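Long-range contacts in SaTIE-TED (Staphylococcus aureus, PDB 6FX6), which is of unknown function but, as a thioester domain of a wall-anchored surface protein, probably attaches covalently to a host target through an internal thioester: residues W35-F46 / Y97-W105; Q72-H83 / V222-D230. All coordinates share one frame; numbering follows the deposited sequence.

Contact 1: residues W35-F46 / Y97-W105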
# COMPACT_ATOMS: atom_id res chain seq x y z
N TRP A 35 18.46 -3.98 13.11
CA TRP A 35 17.61 -3.68 11.96
C TRP A 35 17.50 -2.19 11.72
O TRP A 35 17.23 -1.41 12.64
CB TRP A 35 16.22 -4.30 12.15
CG TRP A 35 15.64 -4.74 10.87
CD1 TRP A 35 15.13 -3.93 9.89
CD2 TRP A 35 15.52 -6.08 10.39
NE1 TRP A 35 14.70 -4.69 8.84
CE2 TRP A 35 14.92 -6.01 9.11
CE3 TRP A 35 15.85 -7.33 10.91
CZ2 TRP A 35 14.65 -7.15 8.35
CZ3 TRP A 35 15.58 -8.46 10.15
CH2 TRP A 35 14.98 -8.37 8.89
N ALA A 36 17.73 -1.80 10.46
CA ALA A 36 17.62 -0.41 10.04
C ALA A 36 16.18 -0.13 9.66
O ALA A 36 15.64 -0.76 8.75
CB ALA A 36 18.54 -0.14 8.86
N LYS A 37 15.54 0.79 10.39
CA LYS A 37 14.25 1.32 10.00
C LYS A 37 14.53 2.60 9.22
O LYS A 37 14.87 3.63 9.81
CB LYS A 37 13.37 1.59 11.22
CG LYS A 37 11.93 1.95 10.88
CD LYS A 37 11.17 2.37 12.12
CE LYS A 37 9.71 2.61 11.82
NZ LYS A 37 8.99 3.15 13.01
N PHE A 38 14.38 2.52 7.90
CA PHE A 38 14.75 3.61 7.01
C PHE A 38 13.69 4.70 6.93
O PHE A 38 12.49 4.42 6.86
CB PHE A 38 15.02 3.08 5.60
CG PHE A 38 16.15 2.08 5.52
CD1 PHE A 38 17.47 2.49 5.67
CD2 PHE A 38 15.88 0.73 5.27
CE1 PHE A 38 18.51 1.57 5.59
CE2 PHE A 38 16.92 -0.19 5.18
CZ PHE A 38 18.23 0.22 5.34
N TYR A 39 14.15 5.95 6.91
CA TYR A 39 13.32 7.11 6.63
C TYR A 39 13.96 7.91 5.49
O TYR A 39 15.17 8.04 5.45
CB TYR A 39 13.20 8.01 7.86
CG TYR A 39 12.38 7.42 8.99
CD1 TYR A 39 12.91 6.44 9.82
CD2 TYR A 39 11.07 7.85 9.23
CE1 TYR A 39 12.17 5.89 10.85
CE2 TYR A 39 10.32 7.31 10.27
CZ TYR A 39 10.87 6.33 11.07
OH TYR A 39 10.14 5.79 12.10
N VAL A 40 13.13 8.43 4.59
CA VAL A 40 13.58 9.37 3.56
C VAL A 40 12.62 10.55 3.57
O VAL A 40 11.43 10.38 3.28
CB VAL A 40 13.62 8.74 2.15
CG1 VAL A 40 14.16 9.73 1.13
CG2 VAL A 40 14.45 7.46 2.15
N ASN A 41 13.15 11.72 3.91
CA ASN A 41 12.38 12.97 4.03
C ASN A 41 11.10 12.82 4.86
O ASN A 41 10.03 13.29 4.48
CB ASN A 41 12.08 13.54 2.63
CG ASN A 41 11.91 15.05 2.63
OD1 ASN A 41 10.98 15.58 2.03
ND2 ASN A 41 12.82 15.76 3.30
N GLY A 42 11.23 12.15 6.01
CA GLY A 42 10.12 11.89 6.91
C GLY A 42 9.32 10.62 6.64
O GLY A 42 8.60 10.17 7.52
N GLU A 43 9.46 10.03 5.45
CA GLU A 43 8.58 8.93 5.03
C GLU A 43 9.25 7.57 5.23
O GLU A 43 10.46 7.43 5.02
CB GLU A 43 8.15 9.11 3.58
CG GLU A 43 7.76 10.56 3.25
CD GLU A 43 6.73 10.69 2.14
OE1 GLU A 43 7.09 11.18 1.05
OE2 GLU A 43 5.56 10.31 2.37
N ILE A 44 8.46 6.58 5.62
CA ILE A 44 8.97 5.24 5.89
C ILE A 44 9.42 4.59 4.58
O ILE A 44 8.68 4.58 3.59
CB ILE A 44 7.89 4.34 6.54
CG1 ILE A 44 7.42 4.91 7.89
CG2 ILE A 44 8.40 2.91 6.73
CD1 ILE A 44 8.45 4.92 8.98
N ALA A 45 10.64 4.06 4.59
CA ALA A 45 11.23 3.40 3.44
C ALA A 45 11.65 1.97 3.79
O ALA A 45 11.80 1.62 4.96
CB ALA A 45 12.42 4.20 2.92
N PHE A 46 11.84 1.16 2.75
CA PHE A 46 12.28 -0.22 2.89
C PHE A 46 13.44 -0.49 1.95
O PHE A 46 13.49 0.08 0.86
CB PHE A 46 11.13 -1.18 2.56
CG PHE A 46 10.03 -1.16 3.58
CD1 PHE A 46 10.15 -1.90 4.75
CD2 PHE A 46 8.90 -0.38 3.39
CE1 PHE A 46 9.16 -1.89 5.70
CE2 PHE A 46 7.90 -0.36 4.34
CZ PHE A 46 8.03 -1.11 5.50
N TYR A 97 7.29 -3.47 11.38
CA TYR A 97 8.21 -2.93 10.37
C TYR A 97 9.13 -4.02 9.84
O TYR A 97 9.31 -4.14 8.63
CB TYR A 97 9.06 -1.78 10.91
CG TYR A 97 10.00 -1.26 9.85
CD1 TYR A 97 9.61 -0.27 8.96
CD2 TYR A 97 11.27 -1.81 9.71
CE1 TYR A 97 10.47 0.18 7.96
CE2 TYR A 97 12.13 -1.38 8.72
CZ TYR A 97 11.74 -0.39 7.85
OH TYR A 97 12.62 0.04 6.88
N ILE A 98 9.72 -4.79 10.74
CA ILE A 98 10.63 -5.88 10.37
C ILE A 98 9.90 -6.93 9.55
O ILE A 98 10.41 -7.37 8.51
CB ILE A 98 11.29 -6.52 11.62
CG1 ILE A 98 12.32 -5.56 12.21
CG2 ILE A 98 11.99 -7.83 11.26
CD1 ILE A 98 12.85 -5.96 13.57
N ALA A 99 8.72 -7.33 10.01
CA ALA A 99 7.90 -8.33 9.28
C ALA A 99 7.57 -7.84 7.87
O ALA A 99 7.66 -8.61 6.92
CB ALA A 99 6.62 -8.63 10.05
N THR A 100 7.21 -6.57 7.75
CA THR A 100 6.91 -5.98 6.46
C THR A 100 8.14 -5.98 5.55
O THR A 100 8.05 -6.40 4.39
CB THR A 100 6.34 -4.55 6.62
OG1 THR A 100 5.18 -4.61 7.44
CG2 THR A 100 5.97 -3.94 5.28
N GLN A 101 9.28 -5.54 6.08
CA GLN A 101 10.56 -5.59 5.34
C GLN A 101 10.88 -7.02 4.92
O GLN A 101 11.32 -7.24 3.80
CB GLN A 101 11.71 -5.04 6.20
CG GLN A 101 13.09 -5.09 5.54
CD GLN A 101 13.21 -4.18 4.34
OE1 GLN A 101 13.62 -3.02 4.47
NE2 GLN A 101 12.84 -4.69 3.17
N MSE A 102 10.68 -7.97 5.83
CA MSE A 102 10.96 -9.38 5.55
C MSE A 102 10.07 -9.96 4.47
O MSE A 102 10.52 -10.79 3.68
CB MSE A 102 10.86 -10.24 6.81
CG MSE A 102 12.17 -10.23 7.58
SE MSE A 102 11.86 -10.97 9.37
CE MSE A 102 11.58 -12.86 8.86
N LEU A 103 8.80 -9.53 4.44
CA LEU A 103 7.86 -9.98 3.41
C LEU A 103 8.18 -9.38 2.04
O LEU A 103 8.10 -10.08 1.02
CB LEU A 103 6.41 -9.64 3.80
CG LEU A 103 5.30 -10.16 2.87
CD1 LEU A 103 5.46 -11.64 2.56
CD2 LEU A 103 3.94 -9.89 3.49
N ILE A 104 8.53 -8.10 2.02
CA ILE A 104 9.06 -7.43 0.82
C ILE A 104 10.26 -8.20 0.29
O ILE A 104 10.34 -8.48 -0.91
CB ILE A 104 9.43 -5.95 1.10
CG1 ILE A 104 8.15 -5.11 1.20
CG2 ILE A 104 10.35 -5.38 0.02
CD1 ILE A 104 8.34 -3.76 1.87
N TRP A 105 11.18 -8.55 1.18
CA TRP A 105 12.38 -9.31 0.80
C TRP A 105 12.10 -10.73 0.30
O TRP A 105 12.87 -11.23 -0.51
CB TRP A 105 13.39 -9.36 1.95
CG TRP A 105 14.22 -8.13 2.15
CD1 TRP A 105 14.28 -7.02 1.35
CD2 TRP A 105 15.16 -7.92 3.20
NE1 TRP A 105 15.18 -6.12 1.86
CE2 TRP A 105 15.73 -6.65 2.99
CE3 TRP A 105 15.56 -8.68 4.30
CZ2 TRP A 105 16.69 -6.11 3.86
CZ3 TRP A 105 16.51 -8.15 5.16
CH2 TRP A 105 17.07 -6.87 4.93
O HOH W 1 15.03 -2.53 6.92

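Contact 2: residues Q72-H83 / V222-D230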
# COMPACT_ATOMS: atom_id res chain seq x y z
N GLN A 72 4.94 -4.81 -13.43
CA GLN A 72 3.98 -3.95 -12.73
C GLN A 72 3.27 -4.66 -11.57
O GLN A 72 3.02 -4.04 -10.54
CB GLN A 72 2.95 -3.37 -13.72
CG GLN A 72 1.99 -2.36 -13.08
CD GLN A 72 1.29 -1.45 -14.08
OE1 GLN A 72 1.27 -1.70 -15.29
NE2 GLN A 72 0.69 -0.38 -13.57
N ALA A 73 2.96 -5.94 -11.74
CA ALA A 73 2.35 -6.74 -10.67
C ALA A 73 3.24 -6.80 -9.43
O ALA A 73 2.74 -6.74 -8.30
CB ALA A 73 2.02 -8.15 -11.16
N LEU A 74 4.55 -6.92 -9.64
CA LEU A 74 5.53 -6.85 -8.56
C LEU A 74 5.56 -5.45 -7.92
O LEU A 74 5.47 -5.33 -6.70
CB LEU A 74 6.93 -7.23 -9.06
CG LEU A 74 8.10 -7.19 -8.07
CD1 LEU A 74 7.82 -8.03 -6.83
CD2 LEU A 74 9.39 -7.66 -8.74
N ARG A 75 5.66 -4.41 -8.75
CA ARG A 75 5.62 -3.02 -8.26
C ARG A 75 4.37 -2.74 -7.44
O ARG A 75 4.45 -2.13 -6.38
CB ARG A 75 5.68 -2.01 -9.41
CG ARG A 75 7.06 -1.79 -10.01
CD ARG A 75 7.14 -0.44 -10.71
NE ARG A 75 6.01 -0.20 -11.61
CZ ARG A 75 5.85 -0.72 -12.83
NH1 ARG A 75 6.76 -1.54 -13.36
NH2 ARG A 75 4.76 -0.42 -13.54
N ASN A 76 3.23 -3.20 -7.95
CA ASN A 76 1.96 -3.13 -7.21
C ASN A 76 2.04 -3.85 -5.89
O ASN A 76 1.75 -3.26 -4.86
CB ASN A 76 0.79 -3.72 -8.03
CG ASN A 76 0.03 -2.66 -8.82
OD1 ASN A 76 -0.06 -2.73 -10.04
ND2 ASN A 76 -0.52 -1.68 -8.11
N LYS A 77 2.48 -5.11 -5.91
CA LYS A 77 2.54 -5.91 -4.69
C LYS A 77 3.47 -5.29 -3.63
O LYS A 77 3.12 -5.24 -2.46
CB LYS A 77 2.94 -7.37 -4.99
CG LYS A 77 2.52 -8.35 -3.90
CD LYS A 77 2.37 -9.77 -4.43
CE LYS A 77 1.66 -10.67 -3.43
NZ LYS A 77 1.28 -11.98 -4.01
N LEU A 78 4.63 -4.81 -4.06
CA LEU A 78 5.58 -4.15 -3.15
C LEU A 78 4.96 -2.94 -2.43
O LEU A 78 5.20 -2.75 -1.24
CB LEU A 78 6.86 -3.74 -3.87
CG LEU A 78 7.75 -4.89 -4.37
CD1 LEU A 78 8.73 -4.39 -5.41
CD2 LEU A 78 8.48 -5.57 -3.22
N THR A 79 4.16 -2.15 -3.15
CA THR A 79 3.49 -0.99 -2.56
C THR A 79 2.33 -1.42 -1.65
O THR A 79 2.09 -0.78 -0.62
CB THR A 79 2.99 0.02 -3.63
OG1 THR A 79 2.06 -0.62 -4.51
CG2 THR A 79 4.15 0.58 -4.45
N MSE A 80 1.65 -2.50 -2.02
CA MSE A 80 0.58 -3.09 -1.18
C MSE A 80 1.12 -3.58 0.13
O MSE A 80 0.51 -3.36 1.18
CB MSE A 80 -0.08 -4.31 -1.83
CG MSE A 80 -0.78 -4.09 -3.16
SE MSE A 80 -2.27 -2.84 -2.91
CE MSE A 80 -1.36 -1.16 -3.41
N ILE A 81 2.26 -4.27 0.09
CA ILE A 81 2.88 -4.79 1.30
C ILE A 81 3.38 -3.64 2.18
O ILE A 81 3.18 -3.66 3.39
CB ILE A 81 4.03 -5.77 0.98
CG1 ILE A 81 3.47 -7.03 0.29
CG2 ILE A 81 4.76 -6.17 2.25
CD1 ILE A 81 4.50 -7.82 -0.48
N SER A 82 4.01 -2.64 1.57
CA SER A 82 4.44 -1.46 2.32
C SER A 82 3.24 -0.77 2.96
O SER A 82 3.24 -0.52 4.17
CB SER A 82 5.20 -0.50 1.41
OG SER A 82 5.57 0.68 2.11
N HIS A 83 2.20 -0.52 2.17
CA HIS A 83 1.03 0.23 2.64
C HIS A 83 0.28 -0.49 3.77
O HIS A 83 0.17 0.04 4.88
CB HIS A 83 0.08 0.53 1.48
CG HIS A 83 -1.14 1.28 1.90
ND1 HIS A 83 -1.14 2.64 2.15
CD2 HIS A 83 -2.41 0.86 2.13
CE1 HIS A 83 -2.35 3.02 2.50
NE2 HIS A 83 -3.14 1.96 2.50
N VAL A 222 10.70 4.19 -1.28
CA VAL A 222 9.54 4.80 -0.66
C VAL A 222 8.41 4.28 -1.53
O VAL A 222 8.13 4.82 -2.60
CB VAL A 222 9.62 6.34 -0.64
CG1 VAL A 222 8.38 6.92 0.02
CG2 VAL A 222 10.86 6.78 0.11
N LEU A 223 7.78 3.20 -1.06
CA LEU A 223 6.90 2.38 -1.89
C LEU A 223 5.45 2.85 -1.76
O LEU A 223 4.59 2.18 -1.17
CB LEU A 223 7.04 0.91 -1.49
CG LEU A 223 8.47 0.34 -1.52
CD1 LEU A 223 8.49 -1.05 -0.92
CD2 LEU A 223 9.02 0.34 -2.94
N LYS A 224 5.19 4.01 -2.36
CA LYS A 224 3.87 4.64 -2.32
C LYS A 224 2.92 3.91 -3.27
O LYS A 224 3.28 3.61 -4.40
CB LYS A 224 3.95 6.10 -2.74
CG LYS A 224 4.85 6.97 -1.88
CD LYS A 224 4.68 8.43 -2.25
CE LYS A 224 5.64 9.31 -1.47
NZ LYS A 224 5.42 10.73 -1.84
N PRO A 225 1.69 3.62 -2.80
CA PRO A 225 0.71 3.03 -3.70
C PRO A 225 0.22 4.07 -4.71
O PRO A 225 -0.04 5.21 -4.35
CB PRO A 225 -0.41 2.58 -2.76
CG PRO A 225 -0.28 3.43 -1.55
CD PRO A 225 1.15 3.86 -1.45
N PHE A 226 0.13 3.66 -5.98
CA PHE A 226 -0.19 4.59 -7.08
C PHE A 226 -1.61 4.43 -7.61
O PHE A 226 -1.99 5.10 -8.56
CB PHE A 226 0.83 4.46 -8.23
CG PHE A 226 1.00 3.05 -8.75
CD1 PHE A 226 0.11 2.53 -9.69
CD2 PHE A 226 2.05 2.25 -8.30
CE1 PHE A 226 0.26 1.24 -10.16
CE2 PHE A 226 2.20 0.96 -8.78
CZ PHE A 226 1.31 0.45 -9.71
N ASP A 227 -2.40 3.56 -6.97
CA ASP A 227 -3.76 3.25 -7.39
C ASP A 227 -4.65 3.33 -6.15
O ASP A 227 -4.36 2.66 -5.16
CB ASP A 227 -3.79 1.84 -7.98
CG ASP A 227 -5.06 1.54 -8.78
OD1 ASP A 227 -6.12 2.17 -8.54
OD2 ASP A 227 -5.00 0.65 -9.66
N PRO A 228 -5.74 4.13 -6.19
CA PRO A 228 -6.65 4.12 -5.04
C PRO A 228 -7.48 2.83 -4.87
O PRO A 228 -8.14 2.69 -3.84
CB PRO A 228 -7.56 5.33 -5.29
CG PRO A 228 -7.48 5.58 -6.75
CD PRO A 228 -6.12 5.14 -7.20
N LEU A 229 -7.46 1.94 -5.86
CA LEU A 229 -8.16 0.65 -5.78
C LEU A 229 -9.65 0.84 -5.50
O LEU A 229 -10.21 0.23 -4.59
CB LEU A 229 -7.51 -0.26 -4.73
CG LEU A 229 -6.00 -0.48 -4.84
CD1 LEU A 229 -5.54 -1.35 -3.68
CD2 LEU A 229 -5.61 -1.12 -6.16
N ASP A 230 -10.27 1.72 -6.30
CA ASP A 230 -11.65 2.11 -6.07
C ASP A 230 -12.65 1.19 -6.75
O ASP A 230 -12.43 0.75 -7.87
CB ASP A 230 -11.91 3.56 -6.50
CG ASP A 230 -11.69 3.80 -7.97
OD1 ASP A 230 -10.61 3.43 -8.47
OD2 ASP A 230 -12.56 4.40 -8.63
O HOH W 2 0.32 0.44 -6.23
O HOH W 3 7.77 2.64 1.95
O HOH W 4 3.49 2.32 1.22

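Contact 1: residues W35-F46 / Y97-W105
The ring of Tyr97 is held between Lys37 and Phe46. Lys37 CG sits over the centre of one face, 3.6 Å from the ring centroid, in a CH-pi contact. Phe46 lies against the opposite face in a slid-apart, nearly parallel pair, with planes at 12° and Phe46 CE1 3.3 Å from Tyr97 CE1. Tyr97 CG stands anti to its backbone N (chi1 179°), which carries the ring out from the helix and its hydroxyl in among the strands. There Tyr97 OH donates to Ala45 O at 2.6 Å, in the carbonyl plane, and accepts from Phe38 N at 3.2 Å, nearly straight at 164°. These bonds to both strands of the hairpin pin the hydroxyl end, while Lys37 CG and Phe46 on the two faces hold the ring's rotation.

On the far side of Phe46, Ile104 CD1 covers one face, 3.5 Å from Phe46 CG. Trp35 packs on a neighbouring strip of the same helix. Ile98 CG2 lies over its six-membered ring, Gln101 CG meets its edge in plane, and Met102 SE makes an oblique Met-aromatic contact. Trp105 slides past it with little ring overlap. A water between the segments donates to Ala36 O and Gln101 OE1, and accepts a weak bond from Trp35 NE1. Gln101 OE1 also accepts from the backbone of Cys47.

Packing is looser toward the turn. The far end of the partly exposed Lys37 marks the change, with NZ bonded to Tyr39 OH and Tyr86 OH. Beyond it the type I' turn from Val40 to Glu43 carries Asn41 and Gly42 into the open, clear of the helix. The arrangement is a beta hairpin of a curled antiparallel sheet packed on helix 94-107, part of the sheet-and-helix core of the thioester domain.

Contact 2: residues Q72-H83 / V222-D230
Leu223 lies against the helix beside Ser82, with Leu223 CB 3.7 Å from Ser82 CB and its CD1 near Leu78 O. One turn back, Thr79 CG2 presses on Lys224 O at 3.2 Å. Pro225 follows, with CG beside His83 ND1 and CB against Met80 CE. Met80 bends at chi2 and chi3, which brings its SE tip to tip with Leu229 CD1 at 3.7 Å. Phe226 reaches down the helix instead. Its CZ end meets the Asn76 amide group, whose plane is turned 43° from the ring, and CE1 nears Gln72 NE2 at 3.8 Å.

This is an irregular connection from strand 220-222, whose first part, Leu223 to Phe226, lies along helix 72-87 before the chain leaves toward strand 231-238 of a separate mixed sheet. Leu223 is the centre of an inverse gamma turn, and further on Asp227 OD1 takes Leu229 N at 3.0 Å in an Asx turn.

The polar links between the segments run through water. One water donates to Thr79 OG1 and accepts from Phe226 N. Another donates to Leu223 O at 2.6 Å and bonds to Ser82 OG, while a third joins Ser82 OG to Leu223 N. Thr79 is set by its own helix: at chi1 60°, OG1 donates to Asn76 O, which also accepts from Met80 N. Behind the contact, Ile104 packs on Leu78, and His83 also touches Ile203 and Ile205.

Overall arrangement
The two contacts have centres about 15 Å apart and alternate along the chain: 35-46, 72-83, 97-105, then 222-230. They share the helical layer, since helices 72-87 and 94-107 are consecutive and pack together. Thr100 and Ile104 of contact 1 meet Ile81 of contact 2, and Phe46 touches Ser82. The sheet joins them too, because strand 43-47 pairs with strand 220-222. A weak, long ion pair links Glu43 to Lys224. Contact 1 belongs to the sheet-helix core. In contact 2, segment 222-230 comes back to helix 72-87 139 residues later, then leaves for the mixed sheet. Such a late return is consistent with the slipknot topology reported for this class.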